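Local coordinates for tetratricopeptide TPR_2 repeat protein (Thermobaculum terrenum, PDB 5DJS) that has no assigned function but joins tetratricopeptide repeats to two Rossmann-like halves of a GT-B fold and holds uridine-5'-diphosphate in this model, at residues A[121-126]-A[338-343]; A[130-135]-A[440-445]; A[188-193]-A[214-219]. The protein carries 1 engineered substitution. All coordinates share one frame; numbering follows the deposited sequence. Where two conformers were deposited one is given.

Contact 1 (A[121-126]-A[338-343]); sequences LHYSAL and RLSMIG. Engineered in segment 338-343: Met341 (natural residue Lys). With UDP (uridine-5'-diphosphate), chain E.
Tyr123 meets Arg338 and Ser340 at the uridine-5'-diphosphate pocket. Its OH accepts a hydrogen bond from Arg338 NH1, modelled at 2.5 Å. That length is doubtful at this resolution, but the approach is nearly straight, at 160°. Ser340 CB sits over the centre of the tyrosine ring, 3.6 Å from the centroid, in a CH-pi contact. The phenol oxygen lies at the guanidinium edge, near its plane. The two planes stand 77° apart. Another part of that edge serves the ligand, with Arg338 NE donating to O1A of UDP at 3.0 Å. A bend in the arginine chain (chi3 -80°) lets it turn from phosphate to tyrosine. Arg338 N adds a weak bond to O2A. The positive arginine beside the negative diphosphate would be expected to strengthen the hold. Met341 is an engineered residue. Its CG lies 4.1 Å from Tyr123 CE1, and its CE approaches the diphosphate. Further out, the ring of Tyr419 lies nearly parallel to that of Tyr123. Glu94 bonds to Ser124 OG. The segment 121-126 links helices 111-120 and 129-143 and touches helix 93-106. The segment 338-343 leads from strand 332-335 to Gly343, the N-cap of helix 344-356.

Contact 2 (A[130-135]-A[440-445]); sequences RARHIL and GADMAG
Arg132 NH2 makes two weak hydrogen bonds, to the backbone oxygens of Leu121 and Ser124, while NH1 of the same guanidinium reaches across to Asp442. The contact joins the helical part of the chain to the second Rossmann-like domain of the GT-B fold. Arg132 lies on helix 129-143. Asp442 lies in the loop that follows strand 435-438 of the parallel sheet and leads to helix 447-454.

The link is one salt bridge. NH1 to OD2 of Asp442 is 3.3 Å, and the hydrogen bond within it is weak, with an angle of 135°. OD2 comes to the edge of the guanidinium, near its plane. The carboxylate is turned 44° from that plane, and OD1 stays farther from NH1, at 3.9 Å. The pair is therefore held through one oxygen and is not a flat two-pronged bridge. An extended chain from CG to NE carries the arginine head out from the helix across a wide backbone gap. The CA atoms of Arg132 and Ala444 are 11.3 Å apart. Asp442 has CG anti to its backbone N (chi1 177°), which extends the carboxylate away from the loop toward the arginine.

Beside Arg132, Tyr118 and His122 pack on its side chain. The loop has its own backbone bonds. Ala441 is the centre of an inverse gamma turn, closed by a weak bond from Asp442 N to Gly440 O. Ala444 is backbone-bonded to Ser420, and Met443 packs on Leu288 and Tyr297. The loop ends are tied together by Gly440 N, which donates to Gly445 O at 2.9 Å.

Contact 3 (A[188-193]-A[214-219]); sequences HDRTAY and LSDRWR
Arg190 and Asp216 form a salt bridge between two loops of the first Rossmann-like domain. Arg190 has two conformers, so the details of the bridge are less certain. The segment 188-193 closes a beta-alpha-beta unit, running from helix 176-187 into strand 193-199. The segment 214-219 begins at the last residue of helix 206-214, and Ser215 is the first to leave it. The close part of the contact is the guanidinium of Arg190. Its NE faces both carboxylate oxygens of Asp216, at 3.1 Å to OD2 and 3.4 Å to OD1, and both hydrogen bonds are weak. The bond to OD1 is nearly straight, at 172°, with OD1 in the guanidinium plane. The carboxylate is turned 78° to the guanidinium, so the groups do not pair flat. Arg190 NH2 comes within 2.8 Å of Leu214 O, at too poor an angle for a hydrogen bond. Asp216 OD2 also accepts from Val195 N of edge strand 193-199.

The rim is looser. The Leu214 side chain stays 5.4 Å from segment 188-193 and packs on Ile185 and Glu186 instead. By contrast, Arg190 NH1 donates to Ile185 O and, in the guanidinium plane, to His188 O at 3.1 Å.

Contact 1 is buried and lines the ligand pocket. Contacts 2 and 3 are partly buried, and contact 3 lies farther from the chain's centre. Contacts 1 and 2 touch. Contact 1 uses the loop just before helix 129-143, and contact 2 the helix itself. Arg132 of contact 2 also touches the 121-126 loop of contact 1. Both carry the helical region across to the second Rossmann-like domain. Contact 3 is local to the first domain, about 37 Å from contact 1 between centres. All three use an arginine. In contact 1 it shares its edge between a phenol and a diphosphate. In contacts 2 and 3 it meets an aspartate, through NH1 in one and NE in the other.

Contact 1 (A[121-126]-A[338-343])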
loop_
_atom_site.group_PDB
_atom_site.type_symbol
_atom_site.label_atom_id
_atom_site.label_comp_id
_atom_site.label_asym_id
_atom_site.label_seq_id
_atom_site.Cartn_x
_atom_site.Cartn_y
_atom_site.Cartn_z
ATOM N N LEU A 121 -9.573 -6.510 6.100
ATOM C CA LEU A 121 -10.782 -7.003 5.419
ATOM C C LEU A 121 -10.671 -7.018 3.885
ATOM O O LEU A 121 -11.310 -7.827 3.223
ATOM C CB LEU A 121 -12.021 -6.190 5.858
ATOM C CG LEU A 121 -12.860 -6.713 7.032
ATOM C CD1 LEU A 121 -12.034 -7.068 8.253
ATOM C CD2 LEU A 121 -13.937 -5.702 7.399
ATOM N N HIS A 122 -9.853 -6.139 3.320
ATOM C CA HIS A 122 -9.699 -6.059 1.857
ATOM C C HIS A 122 -8.960 -7.260 1.253
ATOM O O HIS A 122 -9.130 -7.557 0.065
ATOM C CB HIS A 122 -9.037 -4.735 1.461
ATOM C CG HIS A 122 -9.849 -3.536 1.846
ATOM N ND1 HIS A 122 -10.827 -3.012 1.031
ATOM C CD2 HIS A 122 -9.862 -2.794 2.976
ATOM C CE1 HIS A 122 -11.394 -1.985 1.634
ATOM N NE2 HIS A 122 -10.828 -1.831 2.816
ATOM N N TYR A 123 -8.183 -7.963 2.084
ATOM C CA TYR A 123 -7.497 -9.194 1.686
ATOM C C TYR A 123 -8.363 -10.442 1.736
ATOM O O TYR A 123 -7.867 -11.517 1.424
ATOM C CB TYR A 123 -6.296 -9.440 2.583
ATOM C CG TYR A 123 -5.320 -8.304 2.624
ATOM C CD1 TYR A 123 -4.693 -7.850 1.460
ATOM C CD2 TYR A 123 -5.014 -7.675 3.820
ATOM C CE1 TYR A 123 -3.789 -6.800 1.497
ATOM C CE2 TYR A 123 -4.113 -6.627 3.866
ATOM C CZ TYR A 123 -3.509 -6.192 2.699
ATOM O OH TYR A 123 -2.610 -5.152 2.746
ATOM N N SER A 124 -9.638 -10.322 2.119
ATOM C CA SER A 124 -10.519 -11.485 2.265
ATOM C C SER A 124 -11.833 -11.301 1.522
ATOM O O SER A 124 -12.490 -10.265 1.657
ATOM C CB SER A 124 -10.809 -11.715 3.736
ATOM O OG SER A 124 -11.854 -12.653 3.894
ATOM N N ALA A 125 -12.235 -12.330 0.774
ATOM C CA ALA A 125 -13.494 -12.297 0.017
ATOM C C ALA A 125 -14.729 -12.439 0.909
ATOM O O ALA A 125 -15.844 -12.178 0.456
ATOM C CB ALA A 125 -13.497 -13.372 -1.061
ATOM N N LEU A 126 -14.530 -12.815 2.171
ATOM C CA LEU A 126 -15.634 -13.025 3.105
ATOM C C LEU A 126 -16.339 -11.748 3.590
ATOM O O LEU A 126 -17.361 -11.848 4.263
ATOM C CB LEU A 126 -15.141 -13.827 4.322
ATOM C CG LEU A 126 -14.522 -15.209 4.050
ATOM C CD1 LEU A 126 -13.990 -15.805 5.348
ATOM C CD2 LEU A 126 -15.512 -16.159 3.375
ATOM N N ARG A 338 2.671 -8.931 -2.570
ATOM C CA ARG A 338 2.627 -9.214 -1.129
ATOM C C ARG A 338 1.798 -10.460 -0.824
ATOM O O ARG A 338 0.775 -10.713 -1.484
ATOM C CB ARG A 338 1.997 -8.034 -0.364
ATOM C CG ARG A 338 2.835 -6.765 -0.333
ATOM C CD ARG A 338 2.275 -5.701 0.612
ATOM N NE ARG A 338 1.154 -4.915 0.052
ATOM C CZ ARG A 338 -0.097 -4.882 0.518
ATOM N NH1 ARG A 338 -0.462 -5.604 1.572
ATOM N NH2 ARG A 338 -1.008 -4.118 -0.075
ATOM N N LEU A 339 2.213 -11.201 0.201
ATOM C CA LEU A 339 1.567 -12.472 0.534
ATOM C C LEU A 339 0.137 -12.320 1.050
ATOM O O LEU A 339 -0.685 -13.227 0.888
ATOM C CB LEU A 339 2.426 -13.269 1.512
ATOM C CG LEU A 339 3.821 -13.634 0.967
ATOM C CD1 LEU A 339 4.641 -14.314 2.045
ATOM C CD2 LEU A 339 3.759 -14.521 -0.275
ATOM N N SER A 340 -0.174 -11.159 1.626
ATOM C CA SER A 340 -1.544 -10.834 2.046
ATOM C C SER A 340 -2.573 -10.879 0.905
ATOM O O SER A 340 -3.760 -11.176 1.124
ATOM C CB SER A 340 -1.568 -9.454 2.708
ATOM O OG SER A 340 -0.599 -8.610 2.123
ATOM N N MET A 341 -2.105 -10.598 -0.308
ATOM C CA MET A 341 -2.953 -10.568 -1.494
ATOM C C MET A 341 -3.174 -11.954 -2.113
ATOM O O MET A 341 -4.119 -12.138 -2.884
ATOM C CB MET A 341 -2.325 -9.619 -2.510
ATOM C CG MET A 341 -2.003 -8.247 -1.920
ATOM S SD MET A 341 -1.859 -6.958 -3.151
ATOM C CE MET A 341 -0.128 -6.590 -3.022
ATOM N N ILE A 342 -2.314 -12.919 -1.764
ATOM C CA ILE A 342 -2.388 -14.300 -2.258
ATOM C C ILE A 342 -3.098 -15.186 -1.228
ATOM O O ILE A 342 -2.449 -15.810 -0.386
ATOM C CB ILE A 342 -0.972 -14.875 -2.550
ATOM C CG1 ILE A 342 -0.200 -13.951 -3.499
ATOM C CG2 ILE A 342 -1.059 -16.277 -3.153
ATOM C CD1 ILE A 342 1.298 -14.139 -3.450
ATOM N N GLY A 343 -4.428 -15.221 -1.309
ATOM C CA GLY A 343 -5.265 -16.085 -0.472
ATOM C C GLY A 343 -6.019 -17.171 -1.231
ATOM O O GLY A 343 -5.776 -17.379 -2.420
HETATM N N1 UDP E . 9.495 -4.862 -4.211
HETATM C C2 UDP E . 10.874 -5.160 -4.007
HETATM N N3 UDP E . 11.255 -6.423 -3.738
HETATM C C4 UDP E . 10.354 -7.416 -3.662
HETATM C C5 UDP E . 9.003 -7.167 -3.859
HETATM C C6 UDP E . 8.593 -5.868 -4.135
HETATM O O2 UDP E . 11.753 -4.267 -4.068
HETATM O O4 UDP E . 10.723 -8.574 -3.413
HETATM C "C1'" UDP E . 9.069 -3.478 -4.512
HETATM C "C2'" UDP E . 8.479 -3.429 -5.908
HETATM O "O2'" UDP E . 9.018 -2.271 -6.551
HETATM C "C3'" UDP E . 6.971 -3.393 -5.684
HETATM C "C4'" UDP E . 6.789 -2.825 -4.277
HETATM O "O4'" UDP E . 8.056 -2.983 -3.620
HETATM O "O3'" UDP E . 6.289 -2.608 -6.652
HETATM C "C5'" UDP E . 5.716 -3.490 -3.415
HETATM O "O5'" UDP E . 4.583 -3.934 -4.160
HETATM P PA UDP E . 3.516 -4.937 -3.468
HETATM O O1A UDP E . 2.955 -4.219 -2.265
HETATM O O2A UDP E . 4.205 -6.273 -3.305
HETATM O O3A UDP E . 2.320 -5.179 -4.533
HETATM P PB UDP E . 1.455 -4.003 -5.226
HETATM O O1B UDP E . 2.443 -2.999 -5.742
HETATM O O2B UDP E . 0.762 -4.701 -6.349
HETATM O O3B UDP E . 0.535 -3.505 -4.137
#

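Contact 2 (A[130-135]-A[440-445])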
loop_
_atom_site.group_PDB
_atom_site.type_symbol
_atom_site.label_atom_id
_atom_site.label_comp_id
_atom_site.label_asym_id
_atom_site.label_seq_id
_atom_site.Cartn_x
_atom_site.Cartn_y
_atom_site.Cartn_z
ATOM N N ARG A 130 -20.389 -3.571 1.921
ATOM C CA ARG A 130 -21.215 -3.015 2.991
ATOM C C ARG A 130 -20.544 -3.146 4.362
ATOM O O ARG A 130 -20.598 -2.216 5.164
ATOM C CB ARG A 130 -22.610 -3.670 3.001
ATOM C CG ARG A 130 -23.687 -2.833 3.685
ATOM C CD ARG A 130 -25.109 -3.325 3.400
ATOM N NE ARG A 130 -25.766 -2.590 2.308
ATOM C CZ ARG A 130 -27.063 -2.676 1.985
ATOM N NH1 ARG A 130 -27.897 -3.469 2.660
ATOM N NH2 ARG A 130 -27.537 -1.954 0.969
ATOM N N ALA A 131 -19.907 -4.288 4.621
ATOM C CA ALA A 131 -19.233 -4.538 5.903
ATOM C C ALA A 131 -18.026 -3.641 6.113
ATOM O O ALA A 131 -17.812 -3.134 7.215
ATOM C CB ALA A 131 -18.812 -5.993 6.009
ATOM N N ARG A 132 -17.244 -3.447 5.056
ATOM C CA ARG A 132 -16.034 -2.616 5.114
ATOM C C ARG A 132 -16.383 -1.155 5.343
ATOM O O ARG A 132 -15.799 -0.502 6.202
ATOM C CB ARG A 132 -15.254 -2.717 3.804
ATOM C CG ARG A 132 -14.717 -4.097 3.504
ATOM C CD ARG A 132 -14.489 -4.288 2.020
ATOM N NE ARG A 132 -13.844 -5.566 1.775
ATOM C CZ ARG A 132 -13.365 -5.969 0.608
ATOM N NH1 ARG A 132 -13.447 -5.195 -0.477
ATOM N NH2 ARG A 132 -12.792 -7.168 0.525
ATOM N N HIS A 133 -17.326 -0.666 4.540
ATOM C CA HIS A 133 -17.897 0.679 4.636
ATOM C C HIS A 133 -18.329 1.037 6.070
ATOM O O HIS A 133 -17.922 2.071 6.619
ATOM C CB HIS A 133 -19.091 0.736 3.680
ATOM C CG HIS A 133 -19.834 2.032 3.685
ATOM N ND1 HIS A 133 -19.209 3.253 3.549
ATOM C CD2 HIS A 133 -21.161 2.291 3.749
ATOM C CE1 HIS A 133 -20.118 4.213 3.552
ATOM N NE2 HIS A 133 -21.310 3.656 3.673
ATOM N N ILE A 134 -19.134 0.155 6.663
ATOM C CA ILE A 134 -19.655 0.333 8.022
ATOM C C ILE A 134 -18.530 0.432 9.049
ATOM O O ILE A 134 -18.517 1.338 9.894
ATOM C CB ILE A 134 -20.648 -0.797 8.386
ATOM C CG1 ILE A 134 -22.007 -0.493 7.735
ATOM C CG2 ILE A 134 -20.815 -0.939 9.897
ATOM C CD1 ILE A 134 -22.951 -1.673 7.677
ATOM N N LEU A 135 -17.585 -0.493 8.972
ATOM C CA LEU A 135 -16.453 -0.457 9.886
ATOM C C LEU A 135 -15.644 0.844 9.746
ATOM O O LEU A 135 -15.136 1.356 10.733
ATOM C CB LEU A 135 -15.559 -1.678 9.683
ATOM C CG LEU A 135 -14.427 -1.863 10.690
ATOM C CD1 LEU A 135 -14.977 -2.225 12.067
ATOM C CD2 LEU A 135 -13.464 -2.928 10.198
ATOM N N GLY A 440 -12.768 -6.528 -10.374
ATOM C CA GLY A 440 -13.721 -6.602 -9.258
ATOM C C GLY A 440 -14.734 -5.463 -9.301
ATOM O O GLY A 440 -14.498 -4.444 -9.938
ATOM N N ALA A 441 -15.868 -5.642 -8.632
ATOM C CA ALA A 441 -16.938 -4.632 -8.612
ATOM C C ALA A 441 -16.712 -3.743 -7.401
ATOM O O ALA A 441 -17.549 -3.655 -6.507
ATOM C CB ALA A 441 -18.303 -5.311 -8.551
ATOM N N ASP A 442 -15.566 -3.077 -7.385
ATOM C CA ASP A 442 -14.906 -2.702 -6.138
ATOM C C ASP A 442 -13.589 -2.002 -6.455
ATOM O O ASP A 442 -12.771 -2.523 -7.204
ATOM C CB ASP A 442 -14.618 -3.988 -5.341
ATOM C CG ASP A 442 -13.870 -3.745 -4.065
ATOM O OD1 ASP A 442 -14.097 -2.710 -3.394
ATOM O OD2 ASP A 442 -13.060 -4.625 -3.726
ATOM N N MET A 443 -13.364 -0.838 -5.876
ATOM C CA MET A 443 -12.147 -0.083 -6.158
ATOM C C MET A 443 -10.869 -0.867 -5.817
ATOM O O MET A 443 -9.921 -0.872 -6.601
ATOM C CB MET A 443 -12.177 1.265 -5.421
ATOM C CG MET A 443 -10.915 2.096 -5.550
ATOM S SD MET A 443 -11.079 3.774 -4.927
ATOM C CE MET A 443 -9.346 4.173 -4.758
ATOM N N ALA A 444 -10.858 -1.541 -4.665
ATOM C CA ALA A 444 -9.671 -2.296 -4.212
ATOM C C ALA A 444 -9.271 -3.431 -5.164
ATOM O O ALA A 444 -8.088 -3.792 -5.218
ATOM C CB ALA A 444 -9.881 -2.845 -2.807
ATOM N N GLY A 445 -10.248 -3.975 -5.901
ATOM C CA GLY A 445 -10.004 -4.976 -6.953
ATOM C C GLY A 445 -9.982 -4.450 -8.385
ATOM O O GLY A 445 -10.377 -5.175 -9.303
#

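Contact 3 (A[188-193]-A[214-219])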
loop_
_atom_site.group_PDB
_atom_site.type_symbol
_atom_site.label_atom_id
_atom_site.label_comp_id
_atom_site.label_asym_id
_atom_site.label_seq_id
_atom_site.Cartn_x
_atom_site.Cartn_y
_atom_site.Cartn_z
ATOM N N HIS A 188 5.150 19.566 -11.215
ATOM C CA HIS A 188 4.139 20.538 -10.783
ATOM C C HIS A 188 4.446 21.924 -11.356
ATOM O O HIS A 188 5.558 22.416 -11.213
ATOM C CB HIS A 188 4.023 20.612 -9.241
ATOM C CG HIS A 188 2.849 19.873 -8.681
ATOM N ND1 HIS A 188 1.580 19.991 -9.202
ATOM C CD2 HIS A 188 2.747 19.026 -7.634
ATOM C CE1 HIS A 188 0.747 19.235 -8.512
ATOM N NE2 HIS A 188 1.433 18.637 -7.556
ATOM N N ASP A 189 3.455 22.537 -11.999
ATOM C CA ASP A 189 3.600 23.879 -12.561
ATOM C C ASP A 189 3.753 24.924 -11.437
ATOM O O ASP A 189 2.781 25.240 -10.737
ATOM C CB ASP A 189 2.385 24.208 -13.439
ATOM C CG ASP A 189 2.547 25.504 -14.227
ATOM O OD1 ASP A 189 3.648 26.104 -14.203
ATOM O OD2 ASP A 189 1.556 25.926 -14.869
ATOM N N ARG A 190 4.971 25.443 -11.278
ATOM C CA ARG A 190 5.283 26.410 -10.225
ATOM C C ARG A 190 4.650 27.792 -10.403
ATOM O O ARG A 190 4.588 28.557 -9.442
ATOM C CB ARG A 190 6.795 26.561 -10.054
ATOM C CG ARG A 190 7.338 25.849 -8.823
ATOM C CD ARG A 190 6.871 24.403 -8.761
ATOM N NE ARG A 190 7.555 23.656 -7.710
ATOM C CZ ARG A 190 7.641 22.330 -7.675
ATOM N NH1 ARG A 190 7.089 21.600 -8.640
ATOM N NH2 ARG A 190 8.291 21.731 -6.682
ATOM N N THR A 191 4.194 28.120 -11.614
ATOM C CA THR A 191 3.458 29.377 -11.846
ATOM C C THR A 191 2.130 29.348 -11.060
ATOM O O THR A 191 1.743 30.349 -10.445
ATOM C CB THR A 191 3.179 29.674 -13.354
ATOM O OG1 THR A 191 2.320 28.672 -13.915
ATOM C CG2 THR A 191 4.489 29.758 -14.178
ATOM N N ALA A 192 1.477 28.180 -11.058
ATOM C CA ALA A 192 0.133 28.000 -10.488
ATOM C C ALA A 192 0.060 27.192 -9.170
ATOM O O ALA A 192 -0.993 27.188 -8.526
ATOM C CB ALA A 192 -0.777 27.366 -11.534
ATOM N N TYR A 193 1.146 26.510 -8.781
ATOM C CA TYR A 193 1.149 25.639 -7.595
ATOM C C TYR A 193 2.467 25.713 -6.836
ATOM O O TYR A 193 3.505 25.971 -7.421
ATOM C CB TYR A 193 0.871 24.184 -7.992
ATOM C CG TYR A 193 -0.472 23.992 -8.654
ATOM C CD1 TYR A 193 -1.623 23.837 -7.895
ATOM C CD2 TYR A 193 -0.595 24.002 -10.048
ATOM C CE1 TYR A 193 -2.867 23.681 -8.497
ATOM C CE2 TYR A 193 -1.835 23.853 -10.666
ATOM C CZ TYR A 193 -2.968 23.691 -9.889
ATOM O OH TYR A 193 -4.197 23.547 -10.494
ATOM N N LEU A 214 13.362 18.361 -4.745
ATOM C CA LEU A 214 12.294 18.752 -5.686
ATOM C C LEU A 214 11.155 19.569 -5.044
ATOM O O LEU A 214 10.469 20.321 -5.736
ATOM C CB LEU A 214 11.702 17.527 -6.383
ATOM C CG LEU A 214 12.379 16.905 -7.609
ATOM C CD1 LEU A 214 13.899 16.785 -7.515
ATOM C CD2 LEU A 214 11.743 15.539 -7.861
ATOM N N SER A 215 10.940 19.402 -3.741
ATOM C CA SER A 215 9.954 20.210 -2.999
ATOM C C SER A 215 10.390 21.659 -2.862
ATOM O O SER A 215 11.589 21.945 -2.774
ATOM C CB SER A 215 9.721 19.661 -1.579
ATOM O OG SER A 215 8.499 18.945 -1.487
ATOM N N ASP A 216 9.408 22.558 -2.805
ATOM C CA ASP A 216 9.659 23.969 -2.481
ATOM C C ASP A 216 9.949 24.151 -0.996
ATOM O O ASP A 216 10.882 24.868 -0.637
ATOM C CB ASP A 216 8.486 24.857 -2.889
ATOM C CG ASP A 216 8.268 24.879 -4.383
ATOM O OD1 ASP A 216 9.220 25.168 -5.136
ATOM O OD2 ASP A 216 7.137 24.602 -4.818
ATOM N N ARG A 217 9.150 23.499 -0.148
ATOM C CA ARG A 217 9.364 23.468 1.313
ATOM C C ARG A 217 9.247 22.027 1.814
ATOM O O ARG A 217 8.489 21.249 1.234
ATOM C CB ARG A 217 8.323 24.336 2.024
ATOM C CG ARG A 217 8.133 25.739 1.465
ATOM C CD ARG A 217 9.351 26.640 1.619
ATOM N NE ARG A 217 8.943 28.045 1.745
ATOM C CZ ARG A 217 8.769 28.711 2.889
ATOM N NH1 ARG A 217 9.004 28.143 4.077
ATOM N NH2 ARG A 217 8.364 29.981 2.846
ATOM N N TRP A 218 9.951 21.691 2.905
ATOM C CA TRP A 218 10.006 20.297 3.403
ATOM C C TRP A 218 9.242 19.915 4.686
ATOM O O TRP A 218 8.330 19.124 4.592
ATOM C CB TRP A 218 11.446 19.805 3.507
ATOM C CG TRP A 218 11.518 18.325 3.810
ATOM C CD1 TRP A 218 12.045 17.739 4.930
ATOM C CD2 TRP A 218 11.020 17.255 2.993
ATOM N NE1 TRP A 218 11.923 16.370 4.850
ATOM C CE2 TRP A 218 11.297 16.046 3.676
ATOM C CE3 TRP A 218 10.381 17.199 1.750
ATOM C CZ2 TRP A 218 10.946 14.800 3.160
ATOM C CZ3 TRP A 218 10.039 15.953 1.230
ATOM C CH2 TRP A 218 10.316 14.772 1.941
ATOM N N ARG A 219 9.626 20.374 5.875
ATOM C CA ARG A 219 8.929 19.964 7.147
ATOM C C ARG A 219 8.946 18.457 7.537
ATOM O O ARG A 219 8.206 17.638 6.968
ATOM C CB ARG A 219 7.467 20.476 7.196
ATOM C CG ARG A 219 7.339 21.992 7.219
ATOM C CD ARG A 219 6.778 22.578 5.929
ATOM N NE ARG A 219 6.766 24.035 6.008
ATOM C CZ ARG A 219 7.849 24.814 5.975
ATOM N NH1 ARG A 219 9.078 24.316 5.821
ATOM N NH2 ARG A 219 7.696 26.129 6.084
#